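Local coordinates for uncharacterized protein (Treponema denticola ATCC 35404, PDB 6R9N) that senses iron and oxygen for bacterial chemotaxis, holding a di-iron centre of metallo-beta-lactamase type on which a peroxy species is stabilised, at residues A[17-22]-A[38-43]; A[49-54]-A[74-79]; A[68-73]-A[93-98]; A[78-83]-A[146-151]. All blocks are in the same frame, centred on the assembly; numbering follows the deposited sequence.

Interaction 1. Residues A[17-22]-A[38-43]; sequences HKFIWL and YLIVDR
H17 meets D42 in a His-carboxylate hydrogen bond, ND1 of H17 donating to OD2 of D42 over 2.6 Å at 164°. The oxygen lies near the imidazole plane and accepts on its anti lone pair, while ring and carboxylate are twisted 72° apart. On the same face, I40 lays CG1 over the F19 ring, a CH-pi contact with CG1 of I40 4.2 Å from the ring centroid. CG2 of I40 turns to the imidazole and meets CE1 of H17 at 3.4 Å, its two branches thus serving two rings. F19, W21 and Y38 form an aromatic cluster, in which CD1 of Y38 comes to the edge of the F19 ring, 3.6 Å from CE1 of F19. CE1 of Y38 lies 3.9 Å from CD1 of W21, with CG of Y38 anti to the carbonyl carbon (chi1 -60°). On the reverse face CD1 of I20 rests 3.9 Å from CG2 of V41. Behind these groups stands the antiparallel backbone: the hydrogen-bonded pairs K18-V41 and I20-L39 each close two bonds, K18 N to V41 O measuring 2.7 Å. NE2 of H17 hydrogen-bonds to OD2 of D157, and the Y38 hydroxyl to P223 O. Within the seven-stranded sheet the pair 17-21 and 38-42 is flanked by strands 9-13 and 45-49, and L39 packs on I64 of helix 57-65.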
loop_
_atom_site.group_PDB
_atom_site.type_symbol
_atom_site.label_atom_id
_atom_site.label_comp_id
_atom_site.label_asym_id
_atom_site.label_seq_id
_atom_site.Cartn_x
_atom_site.Cartn_y
_atom_site.Cartn_z
ATOM N N HIS A 17 9.680 -12.944 -28.962
ATOM C CA HIS A 17 9.534 -12.447 -27.600
ATOM C C HIS A 17 10.338 -11.163 -27.438
ATOM O O HIS A 17 11.508 -11.122 -27.814
ATOM C CB HIS A 17 10.008 -13.510 -26.595
ATOM C CG HIS A 17 9.865 -13.111 -25.158
ATOM N ND1 HIS A 17 8.732 -13.386 -24.421
ATOM C CD2 HIS A 17 10.728 -12.504 -24.305
ATOM C CE1 HIS A 17 8.895 -12.949 -23.183
ATOM N NE2 HIS A 17 10.099 -12.417 -23.082
ATOM N N LYS A 18 9.714 -10.126 -26.882
ATOM C CA LYS A 18 10.405 -8.889 -26.541
ATOM C C LYS A 18 10.067 -8.478 -25.118
ATOM O O LYS A 18 8.942 -8.676 -24.649
ATOM C CB LYS A 18 10.021 -7.727 -27.467
ATOM C CG LYS A 18 10.494 -7.828 -28.906
ATOM C CD LYS A 18 10.148 -6.545 -29.644
ATOM C CE LYS A 18 10.289 -6.697 -31.161
ATOM N NZ LYS A 18 9.297 -5.848 -31.878
ATOM N N PHE A 19 11.047 -7.867 -24.455
ATOM C CA PHE A 19 10.870 -7.204 -23.167
ATOM C C PHE A 19 11.249 -5.739 -23.370
ATOM O O PHE A 19 12.371 -5.447 -23.797
ATOM C CB PHE A 19 11.739 -7.862 -22.082
ATOM C CG PHE A 19 11.363 -7.491 -20.666
ATOM C CD1 PHE A 19 11.370 -6.171 -20.242
ATOM C CD2 PHE A 19 11.016 -8.478 -19.746
ATOM C CE1 PHE A 19 11.021 -5.841 -18.935
ATOM C CE2 PHE A 19 10.679 -8.164 -18.447
ATOM C CZ PHE A 19 10.681 -6.853 -18.033
ATOM N N ILE A 20 10.318 -4.831 -23.060
ATOM C CA ILE A 20 10.393 -3.423 -23.433
ATOM C C ILE A 20 10.182 -2.551 -22.195
ATOM O O ILE A 20 9.208 -2.739 -21.453
ATOM C CB ILE A 20 9.340 -3.060 -24.500
ATOM C CG1 ILE A 20 9.525 -3.897 -25.770
ATOM C CG2 ILE A 20 9.349 -1.537 -24.794
ATOM C CD1 ILE A 20 8.225 -4.150 -26.508
ATOM N N TRP A 21 11.052 -1.560 -22.018
ATOM C CA TRP A 21 10.832 -0.475 -21.070
ATOM C C TRP A 21 10.025 0.647 -21.731
ATOM O O TRP A 21 10.421 1.168 -22.784
ATOM C CB TRP A 21 12.170 0.049 -20.552
ATOM C CG TRP A 21 12.030 1.308 -19.784
ATOM C CD1 TRP A 21 11.041 1.625 -18.897
ATOM C CD2 TRP A 21 12.899 2.447 -19.841
ATOM N NE1 TRP A 21 11.250 2.889 -18.390
ATOM C CE2 TRP A 21 12.383 3.414 -18.954
ATOM C CE3 TRP A 21 14.069 2.738 -20.550
ATOM C CZ2 TRP A 21 12.996 4.656 -18.760
ATOM C CZ3 TRP A 21 14.681 3.969 -20.349
ATOM C CH2 TRP A 21 14.138 4.912 -19.466
ATOM N N LEU A 22 8.895 0.996 -21.108
ATOM C CA LEU A 22 7.890 1.967 -21.564
ATOM C C LEU A 22 7.118 1.441 -22.762
ATOM O O LEU A 22 6.069 0.813 -22.596
ATOM C CB LEU A 22 8.518 3.335 -21.883
ATOM C CG LEU A 22 9.183 3.961 -20.663
ATOM C CD1 LEU A 22 9.611 5.387 -20.934
ATOM C CD2 LEU A 22 8.273 3.885 -19.418
ATOM N N TYR A 38 6.631 -1.358 -17.920
ATOM C CA TYR A 38 7.242 -2.354 -18.784
ATOM C C TYR A 38 6.192 -3.092 -19.603
ATOM O O TYR A 38 5.019 -3.175 -19.227
ATOM C CB TYR A 38 8.081 -3.339 -17.977
ATOM C CG TYR A 38 9.207 -2.669 -17.218
ATOM C CD1 TYR A 38 10.451 -2.439 -17.817
ATOM C CD2 TYR A 38 9.026 -2.262 -15.897
ATOM C CE1 TYR A 38 11.481 -1.832 -17.112
ATOM C CE2 TYR A 38 10.047 -1.658 -15.186
ATOM C CZ TYR A 38 11.263 -1.448 -15.787
ATOM O OH TYR A 38 12.254 -0.852 -15.047
ATOM N N LEU A 39 6.627 -3.585 -20.760
ATOM C CA LEU A 39 5.773 -4.337 -21.665
ATOM C C LEU A 39 6.539 -5.566 -22.124
ATOM O O LEU A 39 7.719 -5.469 -22.483
ATOM C CB LEU A 39 5.343 -3.492 -22.868
ATOM C CG LEU A 39 4.555 -4.181 -23.987
ATOM C CD1 LEU A 39 3.148 -4.512 -23.522
ATOM C CD2 LEU A 39 4.498 -3.288 -25.239
ATOM N N ILE A 40 5.887 -6.719 -22.058
ATOM C CA ILE A 40 6.365 -7.943 -22.683
ATOM C C ILE A 40 5.464 -8.240 -23.870
ATOM O O ILE A 40 4.237 -8.168 -23.753
ATOM C CB ILE A 40 6.394 -9.110 -21.688
ATOM C CG1 ILE A 40 7.436 -8.824 -20.607
ATOM C CG2 ILE A 40 6.685 -10.419 -22.408
ATOM C CD1 ILE A 40 7.212 -9.589 -19.325
ATOM N N VAL A 41 6.074 -8.516 -25.023
ATOM C CA VAL A 41 5.364 -8.921 -26.228
ATOM C C VAL A 41 5.833 -10.325 -26.568
ATOM O O VAL A 41 7.038 -10.598 -26.548
ATOM C CB VAL A 41 5.628 -7.948 -27.398
ATOM C CG1 VAL A 41 4.974 -8.444 -28.692
ATOM C CG2 VAL A 41 5.144 -6.547 -27.054
ATOM N N ASP A 42 4.888 -11.216 -26.851
ATOM C CA ASP A 42 5.189 -12.629 -27.071
ATOM C C ASP A 42 4.239 -13.127 -28.151
ATOM O O ASP A 42 3.018 -13.143 -27.946
ATOM C CB ASP A 42 5.047 -13.443 -25.779
ATOM C CG ASP A 42 5.727 -14.795 -25.858
ATOM O OD1 ASP A 42 5.103 -15.754 -26.372
ATOM O OD2 ASP A 42 6.884 -14.915 -25.406
ATOM N N ARG A 43 4.803 -13.496 -29.310
ATOM C CA ARG A 43 4.018 -13.893 -30.477
ATOM C C ARG A 43 2.868 -12.919 -30.717
ATOM O O ARG A 43 1.723 -13.314 -30.942
ATOM C CB ARG A 43 3.502 -15.326 -30.327
ATOM C CG ARG A 43 4.597 -16.390 -30.350
ATOM C CD ARG A 43 4.926 -16.879 -31.764
ATOM N NE ARG A 43 3.802 -17.571 -32.395
ATOM N NH1 ARG A 43 2.424 -19.371 -32.798
ATOM N NH2 ARG A 43 4.170 -19.591 -31.335
#

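Interaction 2. Residues A[49-54]-A[74-79]; sequences LDPGGV and DTIFFS
D50 and S79 carry the polar part of this contact, with both carboxylate oxygens engaged by one residue. The backbone N of S79 donates to OD1 of D50 at 2.7 Å (157°), and OG of S79 donates to OD2 of D50 at 2.6 Å. Each oxygen uses its syn lone pair, so the two bonds grip the carboxylate and should fix its rotation. The S79 hydroxyl can reach across because it sits between its own N and carbonyl carbon (chi1 63°). A backbone bond adds to the grip: N of D50 donates to O of F77 over 2.9 Å at 164°, next to the parallel bridge between L49 and F77.

The apolar contacts fall on two sides of the backbone. CD2 of L49 lies 3.6 Å from CB of F77. P51 crosses both I76 and F78 at about a right angle, with its CD 3.5 Å from CE1 of F78 and its CG 4.0 Å from CG2 of I76. From S79 the chain runs on to the iron ligands H80 and D82, which D50 probably helps to position. The loop after strand 45-49 lies beside the end of the neighbouring parallel strand 73-77 and the residues that follow it; F164 of strand 162-164 packs on L49, D50 and F77, while W92 of helix 89-95 touches P51 and I76.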
loop_
_atom_site.group_PDB
_atom_site.type_symbol
_atom_site.label_atom_id
_atom_site.label_comp_id
_atom_site.label_asym_id
_atom_site.label_seq_id
_atom_site.Cartn_x
_atom_site.Cartn_y
_atom_site.Cartn_z
ATOM N N LEU A 49 3.227 -4.439 -17.318
ATOM C CA LEU A 49 3.719 -4.471 -15.943
ATOM C C LEU A 49 3.577 -3.103 -15.279
ATOM O O LEU A 49 4.134 -2.109 -15.765
ATOM C CB LEU A 49 5.180 -4.916 -15.895
ATOM C CG LEU A 49 5.572 -6.249 -16.522
ATOM C CD1 LEU A 49 6.924 -6.697 -16.028
ATOM C CD2 LEU A 49 4.547 -7.307 -16.226
ATOM N N ASP A 50 2.876 -3.077 -14.131
ATOM C CA ASP A 50 2.668 -1.914 -13.263
ATOM C C ASP A 50 2.442 -0.648 -14.076
ATOM O O ASP A 50 3.266 0.276 -14.062
ATOM C CB ASP A 50 3.851 -1.737 -12.312
ATOM C CG ASP A 50 3.795 -2.705 -11.147
ATOM O OD1 ASP A 50 3.015 -3.690 -11.234
ATOM O OD2 ASP A 50 4.520 -2.486 -10.142
ATOM N N PRO A 51 1.344 -0.587 -14.823
ATOM C CA PRO A 51 1.097 0.551 -15.701
ATOM C C PRO A 51 0.587 1.784 -14.979
ATOM O O PRO A 51 0.258 2.768 -15.646
ATOM C CB PRO A 51 0.023 -0.007 -16.641
ATOM C CG PRO A 51 -0.809 -0.865 -15.713
ATOM C CD PRO A 51 0.150 -1.444 -14.695
ATOM N N GLY A 52 0.545 1.755 -13.649
ATOM C CA GLY A 52 -0.207 2.757 -12.926
ATOM C C GLY A 52 0.304 4.158 -13.156
ATOM O O GLY A 52 1.460 4.395 -13.504
ATOM N N GLY A 53 -0.597 5.096 -12.898
ATOM C CA GLY A 53 -0.396 6.479 -13.246
ATOM C C GLY A 53 -1.489 6.875 -14.214
ATOM O O GLY A 53 -1.347 6.705 -15.431
ATOM N N VAL A 54 -2.604 7.375 -13.673
ATOM C CA VAL A 54 -3.696 7.880 -14.499
ATOM C C VAL A 54 -3.228 9.001 -15.423
ATOM O O VAL A 54 -3.902 9.314 -16.415
ATOM C CB VAL A 54 -4.861 8.353 -13.600
ATOM C CG1 VAL A 54 -4.603 9.770 -13.102
ATOM C CG2 VAL A 54 -6.174 8.286 -14.342
ATOM N N ASP A 74 -3.176 -9.224 -23.167
ATOM C CA ASP A 74 -3.957 -10.252 -22.502
ATOM C C ASP A 74 -3.810 -10.225 -20.993
ATOM O O ASP A 74 -4.694 -10.730 -20.291
ATOM C CB ASP A 74 -3.535 -11.637 -22.995
ATOM C CG ASP A 74 -3.694 -11.798 -24.496
ATOM O OD1 ASP A 74 -4.611 -11.163 -25.070
ATOM O OD2 ASP A 74 -2.901 -12.558 -25.098
ATOM N N THR A 75 -2.715 -9.670 -20.482
ATOM C CA THR A 75 -2.398 -9.751 -19.066
ATOM C C THR A 75 -1.856 -8.414 -18.578
ATOM O O THR A 75 -1.086 -7.759 -19.276
ATOM C CB THR A 75 -1.377 -10.870 -18.811
ATOM O OG1 THR A 75 -1.994 -12.138 -19.065
ATOM C CG2 THR A 75 -0.879 -10.856 -17.371
ATOM N N ILE A 76 -2.267 -8.017 -17.385
ATOM C CA ILE A 76 -1.744 -6.838 -16.709
ATOM C C ILE A 76 -1.307 -7.283 -15.319
ATOM O O ILE A 76 -2.096 -7.876 -14.578
ATOM C CB ILE A 76 -2.795 -5.722 -16.625
ATOM C CG1 ILE A 76 -3.132 -5.211 -18.022
ATOM C CG2 ILE A 76 -2.313 -4.592 -15.740
ATOM C CD1 ILE A 76 -4.405 -4.390 -18.062
ATOM N N PHE A 77 -0.053 -7.016 -14.977
ATOM C CA PHE A 77 0.540 -7.478 -13.734
ATOM C C PHE A 77 0.701 -6.292 -12.798
ATOM O O PHE A 77 1.251 -5.263 -13.196
ATOM C CB PHE A 77 1.885 -8.138 -14.003
ATOM C CG PHE A 77 2.641 -8.528 -12.761
ATOM C CD1 PHE A 77 2.465 -9.787 -12.194
ATOM C CD2 PHE A 77 3.552 -7.649 -12.180
ATOM C CE1 PHE A 77 3.172 -10.161 -11.077
ATOM C CE2 PHE A 77 4.263 -8.011 -11.057
ATOM C CZ PHE A 77 4.074 -9.265 -10.498
ATOM N N PHE A 78 0.203 -6.431 -11.572
ATOM C CA PHE A 78 0.347 -5.429 -10.518
ATOM C C PHE A 78 1.252 -6.022 -9.445
ATOM O O PHE A 78 0.868 -6.999 -8.783
ATOM C CB PHE A 78 -1.004 -5.069 -9.886
ATOM C CG PHE A 78 -1.903 -4.234 -10.743
ATOM C CD1 PHE A 78 -1.510 -3.778 -11.976
ATOM C CD2 PHE A 78 -3.154 -3.883 -10.288
ATOM C CE1 PHE A 78 -2.354 -2.999 -12.747
ATOM C CE2 PHE A 78 -4.004 -3.101 -11.057
ATOM C CZ PHE A 78 -3.597 -2.664 -12.292
ATOM N N SER A 79 2.427 -5.417 -9.240
ATOM C CA SER A 79 3.324 -5.939 -8.211
ATOM C C SER A 79 2.668 -5.870 -6.829
ATOM O O SER A 79 2.853 -6.775 -6.005
ATOM C CB SER A 79 4.659 -5.184 -8.223
ATOM O OG SER A 79 4.491 -3.809 -7.918
#

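Interaction 3. Residues A[68-73]-A[93-98]; sequences ISVDKI and LGITKA
One water molecule joins D71, I73 and K97, gripping the two loops through three backbone atoms. It donates to O of D71 at 2.7 Å and to O of I73 at 3.1 Å, and accepts from N of K97 at 2.8 Å. No direct hydrogen bond crosses between the segments, so this water supplies the polar link, bonding the carbonyls of D71 and I73 from a single point.

The remaining contacts are mostly methyl groups against methyls or carbonyl oxygens. CD1 of I95 comes within 3.5 Å of CG2 of V70 and 3.9 Å of CG1 of V70, fitting against both branches of the valine, and the side chains cross at about a right angle. I95 extends this way with CG1 between its N and carbonyl carbon (chi1 59°). CG2 of T96 approaches O of V70 at 3.6 Å, and CB of A98 sits 3.4 Å from O of I73. T96 is itself held in an ST turn, its OG1 accepting from N of A98 at 3.3 Å, while W92 O takes up the same hydroxyl.

The contact joins the 3-10 turn leading from helix 57-65 into strand 73-77 to the turn between helix 89-95 and strand 99-103, the entries to two adjacent parallel strands. I73 packs on I64 of helix 57-65, I95 on F57 of the same helix, and R120 bonds to the T96 and A98 carbonyls ahead of strand 121-124.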
loop_
_atom_site.group_PDB
_atom_site.type_symbol
_atom_site.label_atom_id
_atom_site.label_comp_id
_atom_site.label_asym_id
_atom_site.label_seq_id
_atom_site.Cartn_x
_atom_site.Cartn_y
_atom_site.Cartn_z
ATOM N N ILE A 68 2.600 -3.111 -30.511
ATOM C CA ILE A 68 1.486 -4.042 -30.436
ATOM C C ILE A 68 0.198 -3.245 -30.325
ATOM O O ILE A 68 0.177 -2.146 -29.771
ATOM C CB ILE A 68 1.687 -4.999 -29.233
ATOM C CG1 ILE A 68 1.036 -6.346 -29.484
ATOM C CG2 ILE A 68 1.178 -4.386 -27.930
ATOM C CD1 ILE A 68 1.361 -7.322 -28.380
ATOM N N SER A 69 -0.881 -3.804 -30.849
ATOM C CA SER A 69 -2.184 -3.190 -30.655
ATOM C C SER A 69 -2.632 -3.356 -29.208
ATOM O O SER A 69 -2.485 -4.430 -28.609
ATOM C CB SER A 69 -3.210 -3.814 -31.605
ATOM O OG SER A 69 -2.836 -3.609 -32.967
ATOM N N VAL A 70 -3.178 -2.280 -28.644
ATOM C CA VAL A 70 -3.560 -2.309 -27.240
ATOM C C VAL A 70 -4.652 -3.345 -27.022
ATOM O O VAL A 70 -4.810 -3.877 -25.913
ATOM C CB VAL A 70 -3.993 -0.898 -26.788
ATOM C CG1 VAL A 70 -5.454 -0.647 -27.120
ATOM C CG2 VAL A 70 -3.747 -0.716 -25.306
ATOM N N ASP A 71 -5.409 -3.642 -28.075
ATOM C CA ASP A 71 -6.297 -4.787 -28.212
ATOM C C ASP A 71 -5.711 -6.081 -27.666
ATOM O O ASP A 71 -6.429 -6.903 -27.092
ATOM C CB ASP A 71 -6.623 -4.989 -29.700
ATOM C CG ASP A 71 -8.038 -4.627 -30.043
ATOM O OD1 ASP A 71 -8.842 -4.464 -29.105
ATOM O OD2 ASP A 71 -8.349 -4.516 -31.252
ATOM N N LYS A 72 -4.423 -6.307 -27.912
ATOM C CA LYS A 72 -3.828 -7.626 -27.752
ATOM C C LYS A 72 -3.062 -7.791 -26.447
ATOM O O LYS A 72 -2.324 -8.771 -26.293
ATOM C CB LYS A 72 -2.929 -7.924 -28.950
ATOM C CG LYS A 72 -3.597 -7.565 -30.261
ATOM C CD LYS A 72 -3.294 -8.567 -31.341
ATOM C CE LYS A 72 -3.479 -7.939 -32.717
ATOM N NZ LYS A 72 -2.304 -8.189 -33.603
ATOM N N ILE A 73 -3.214 -6.862 -25.510
ATOM C CA ILE A 73 -2.705 -7.062 -24.157
ATOM C C ILE A 73 -3.652 -8.013 -23.437
ATOM O O ILE A 73 -4.800 -7.669 -23.156
ATOM C CB ILE A 73 -2.556 -5.733 -23.407
ATOM C CG1 ILE A 73 -1.395 -4.944 -24.034
ATOM C CG2 ILE A 73 -2.307 -5.989 -21.927
ATOM C CD1 ILE A 73 -1.388 -3.463 -23.729
ATOM N N LEU A 93 -8.807 -1.135 -18.203
ATOM C CA LEU A 93 -9.917 -2.081 -18.312
ATOM C C LEU A 93 -10.870 -1.719 -19.438
ATOM O O LEU A 93 -11.553 -2.607 -19.962
ATOM C CB LEU A 93 -10.691 -2.171 -16.983
ATOM C CG LEU A 93 -9.975 -2.860 -15.817
ATOM C CD1 LEU A 93 -10.912 -3.044 -14.631
ATOM C CD2 LEU A 93 -9.390 -4.197 -16.246
ATOM N N GLY A 94 -10.899 -0.449 -19.847
ATOM C CA GLY A 94 -11.820 -0.038 -20.887
ATOM C C GLY A 94 -11.356 -0.380 -22.285
ATOM O O GLY A 94 -12.187 -0.607 -23.169
ATOM N N ILE A 95 -10.045 -0.421 -22.520
ATOM C CA ILE A 95 -9.509 -0.662 -23.859
ATOM C C ILE A 95 -8.880 -2.034 -24.016
ATOM O O ILE A 95 -8.372 -2.346 -25.106
ATOM C CB ILE A 95 -8.503 0.424 -24.263
ATOM C CG1 ILE A 95 -7.347 0.480 -23.273
ATOM C CG2 ILE A 95 -9.194 1.762 -24.371
ATOM C CD1 ILE A 95 -6.210 1.302 -23.792
ATOM N N THR A 96 -8.854 -2.852 -22.969
ATOM C CA THR A 96 -8.326 -4.201 -23.077
ATOM C C THR A 96 -9.322 -5.167 -22.462
ATOM O O THR A 96 -10.155 -4.793 -21.631
ATOM C CB THR A 96 -6.963 -4.363 -22.373
ATOM O OG1 THR A 96 -7.168 -4.502 -20.956
ATOM C CG2 THR A 96 -6.065 -3.165 -22.620
ATOM N N LYS A 97 -9.207 -6.428 -22.871
ATOM C CA LYS A 97 -9.898 -7.528 -22.223
ATOM C C LYS A 97 -8.970 -8.331 -21.323
ATOM O O LYS A 97 -9.237 -9.510 -21.072
ATOM C CB LYS A 97 -10.541 -8.437 -23.270
ATOM C CG LYS A 97 -11.812 -7.877 -23.943
ATOM C CD LYS A 97 -12.807 -7.279 -22.942
ATOM C CE LYS A 97 -12.797 -5.743 -22.975
ATOM N NZ LYS A 97 -14.035 -5.130 -22.397
ATOM N N ALA A 98 -7.886 -7.720 -20.847
ATOM C CA ALA A 98 -6.872 -8.433 -20.083
ATOM C C ALA A 98 -7.391 -8.844 -18.712
ATOM O O ALA A 98 -8.250 -8.187 -18.130
ATOM C CB ALA A 98 -5.631 -7.564 -19.897
HETATM O O HOH W 1 -7.467 -7.642 -24.680
#

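Interaction 4. Residues A[78-83]-A[146-151]; sequences FSHQDP and FMHSPG. With FE (Fe (III) ion), chain D; O (oxygen atom), chain F; PER (peroxide ion), chain E.
H80 and H148 both place CG between the backbone N and carbonyl carbon (chi1 60° for H80), which brings their NE2 atoms to one iron(III) ion. This is the metal site of a metallo-beta-lactamase fold, its H-x-D element H80-Q81-D82 facing H148 from another loop. The iron lies 2.4 Å from NE2 of H80, 2.2 Å from NE2 of H148 and 2.0 Å from OD2 of D82. The imidazole planes are nearly perpendicular, at 87°, whereas the D82 carboxylate approaches H148 from the opposite direction, roughly coplanar with the ring and at its edge. Peroxide O2 and the separate oxygen atom also bind this iron, and D167 completes the protein ligands.

Second-shell bonds orient these groups. ND1 of H80 donates to OG of S79 at 2.8 Å, with the hydroxyl close to the ring plane, which should fix the imidazole's rotation. OD1 of D82 accepts from NE2 of Q81 of the second subunit, so the dimer interface reaches a ligand of the iron. Q81 of this chain, bent at chi2, presents its amide oxygen to the facing loop: OG of S149 donates to OE1 of Q81 over 2.7 Å, tilted 22° from the carbonyl plane.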
loop_
_atom_site.group_PDB
_atom_site.type_symbol
_atom_site.label_atom_id
_atom_site.label_comp_id
_atom_site.label_asym_id
_atom_site.label_seq_id
_atom_site.Cartn_x
_atom_site.Cartn_y
_atom_site.Cartn_z
ATOM N N PHE A 78 0.203 -6.431 -11.572
ATOM C CA PHE A 78 0.347 -5.429 -10.518
ATOM C C PHE A 78 1.252 -6.022 -9.445
ATOM O O PHE A 78 0.868 -6.999 -8.783
ATOM C CB PHE A 78 -1.004 -5.069 -9.886
ATOM C CG PHE A 78 -1.903 -4.234 -10.743
ATOM C CD1 PHE A 78 -1.510 -3.778 -11.976
ATOM C CD2 PHE A 78 -3.154 -3.883 -10.288
ATOM C CE1 PHE A 78 -2.354 -2.999 -12.747
ATOM C CE2 PHE A 78 -4.004 -3.101 -11.057
ATOM C CZ PHE A 78 -3.597 -2.664 -12.292
ATOM N N SER A 79 2.427 -5.417 -9.240
ATOM C CA SER A 79 3.324 -5.939 -8.211
ATOM C C SER A 79 2.668 -5.870 -6.829
ATOM O O SER A 79 2.853 -6.775 -6.005
ATOM C CB SER A 79 4.659 -5.184 -8.223
ATOM O OG SER A 79 4.491 -3.809 -7.918
ATOM N N HIS A 80 1.889 -4.825 -6.559
ATOM C CA HIS A 80 1.178 -4.704 -5.272
ATOM C C HIS A 80 0.099 -3.626 -5.415
ATOM O O HIS A 80 -0.273 -3.257 -6.534
ATOM C CB HIS A 80 2.162 -4.428 -4.118
ATOM C CG HIS A 80 2.950 -3.160 -4.268
ATOM N ND1 HIS A 80 3.783 -2.915 -5.342
ATOM C CD2 HIS A 80 3.044 -2.071 -3.463
ATOM C CE1 HIS A 80 4.357 -1.731 -5.190
ATOM N NE2 HIS A 80 3.920 -1.197 -4.064
ATOM N N GLN A 81 -0.376 -3.100 -4.285
ATOM C CA GLN A 81 -1.615 -2.325 -4.221
ATOM C C GLN A 81 -1.424 -0.820 -4.348
ATOM O O GLN A 81 -2.422 -0.097 -4.452
ATOM C CB GLN A 81 -2.346 -2.617 -2.895
ATOM C CG GLN A 81 -1.869 -1.760 -1.686
ATOM C CD GLN A 81 -0.575 -2.276 -1.060
ATOM O OE1 GLN A 81 0.113 -3.138 -1.637
ATOM N NE2 GLN A 81 -0.232 -1.747 0.133
ATOM N N ASP A 82 -0.185 -0.328 -4.360
ATOM C CA ASP A 82 0.060 1.101 -4.215
ATOM C C ASP A 82 -0.507 1.914 -5.381
ATOM O O ASP A 82 -0.610 1.424 -6.507
ATOM C CB ASP A 82 1.557 1.367 -4.105
ATOM C CG ASP A 82 2.073 1.113 -2.737
ATOM O OD1 ASP A 82 1.273 0.683 -1.873
ATOM O OD2 ASP A 82 3.271 1.349 -2.517
ATOM N N PRO A 83 -0.856 3.182 -5.133
ATOM C CA PRO A 83 -1.371 4.035 -6.222
ATOM C C PRO A 83 -0.390 4.260 -7.365
ATOM O O PRO A 83 -0.819 4.355 -8.522
ATOM C CB PRO A 83 -1.703 5.351 -5.495
ATOM C CG PRO A 83 -1.998 4.911 -4.084
ATOM C CD PRO A 83 -1.019 3.810 -3.812
ATOM N N PHE A 146 6.332 -8.040 2.051
ATOM C CA PHE A 146 6.886 -7.185 3.102
ATOM C C PHE A 146 8.122 -6.416 2.645
ATOM O O PHE A 146 8.952 -6.006 3.475
ATOM C CB PHE A 146 7.192 -7.993 4.368
ATOM C CG PHE A 146 5.970 -8.539 5.011
ATOM C CD1 PHE A 146 5.105 -7.700 5.689
ATOM C CD2 PHE A 146 5.647 -9.876 4.890
ATOM C CE1 PHE A 146 3.947 -8.198 6.264
ATOM C CE2 PHE A 146 4.482 -10.382 5.478
ATOM C CZ PHE A 146 3.645 -9.545 6.159
ATOM N N MET A 147 8.232 -6.162 1.334
ATOM C CA MET A 147 9.324 -5.356 0.800
ATOM C C MET A 147 8.827 -4.357 -0.250
ATOM O O MET A 147 9.277 -4.365 -1.391
ATOM C CB MET A 147 10.403 -6.252 0.189
ATOM C CG MET A 147 11.181 -7.087 1.206
ATOM S SD MET A 147 12.121 -8.495 0.506
ATOM C CE MET A 147 13.270 -7.673 -0.604
ATOM N N HIS A 148 7.882 -3.475 0.100
ATOM C CA HIS A 148 7.331 -3.245 1.441
ATOM C C HIS A 148 5.977 -3.903 1.695
ATOM O O HIS A 148 5.621 -4.198 2.843
ATOM C CB HIS A 148 7.148 -1.744 1.661
ATOM C CG HIS A 148 6.289 -1.092 0.616
ATOM N ND1 HIS A 148 4.928 -0.922 0.760
ATOM C CD2 HIS A 148 6.600 -0.598 -0.604
ATOM C CE1 HIS A 148 4.444 -0.326 -0.312
ATOM N NE2 HIS A 148 5.438 -0.125 -1.161
ATOM N N SER A 149 5.213 -4.124 0.634
ATOM C CA SER A 149 3.808 -4.482 0.854
ATOM C C SER A 149 3.688 -5.945 1.285
ATOM O O SER A 149 4.442 -6.798 0.793
ATOM C CB SER A 149 2.999 -4.260 -0.436
ATOM O OG SER A 149 1.760 -4.952 -0.411
ATOM N N PRO A 150 2.731 -6.260 2.174
ATOM C CA PRO A 150 2.585 -7.651 2.640
ATOM C C PRO A 150 2.196 -8.624 1.539
ATOM O O PRO A 150 2.410 -9.832 1.705
ATOM C CB PRO A 150 1.483 -7.570 3.711
ATOM C CG PRO A 150 0.739 -6.303 3.420
ATOM C CD PRO A 150 1.743 -5.354 2.797
ATOM N N GLY A 151 1.587 -8.145 0.452
ATOM C CA GLY A 151 1.332 -8.950 -0.733
ATOM C C GLY A 151 1.926 -8.297 -1.972
ATOM O O GLY A 151 1.277 -7.465 -2.614
HETATM FE FE FE D . 5.070 0.695 -3.161
HETATM O O O F . 4.723 1.372 -5.103
HETATM O O1 PER E . 6.946 3.035 -3.929
HETATM O O2 PER E . 6.255 2.605 -2.673
#

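How the interactions relate
Interactions 1 and 2 lie on the same seven-stranded sheet, their centres 13 Å apart, and join where Y38 O probably bonds to L49 N between strands 38-42 and 45-49. Interaction 3, its centre 12 Å from that of interaction 2, lies at the N-terminal end of strand 73-77, with A98 CB against D74 O. Along the chain, interaction 1 closes before the others open, while the segments of interaction 3 alternate with those of both 2 and 4. Interaction 4 shares F78 and S79 with interaction 2 and reaches the loop between strands 138-143 and 153-157 of the second sheet. Strand 73-77 thus links the peripheral turn 68-73 to the loop carrying iron ligands H80 and D82; the centres of interactions 3 and 4 are about 24 Å apart.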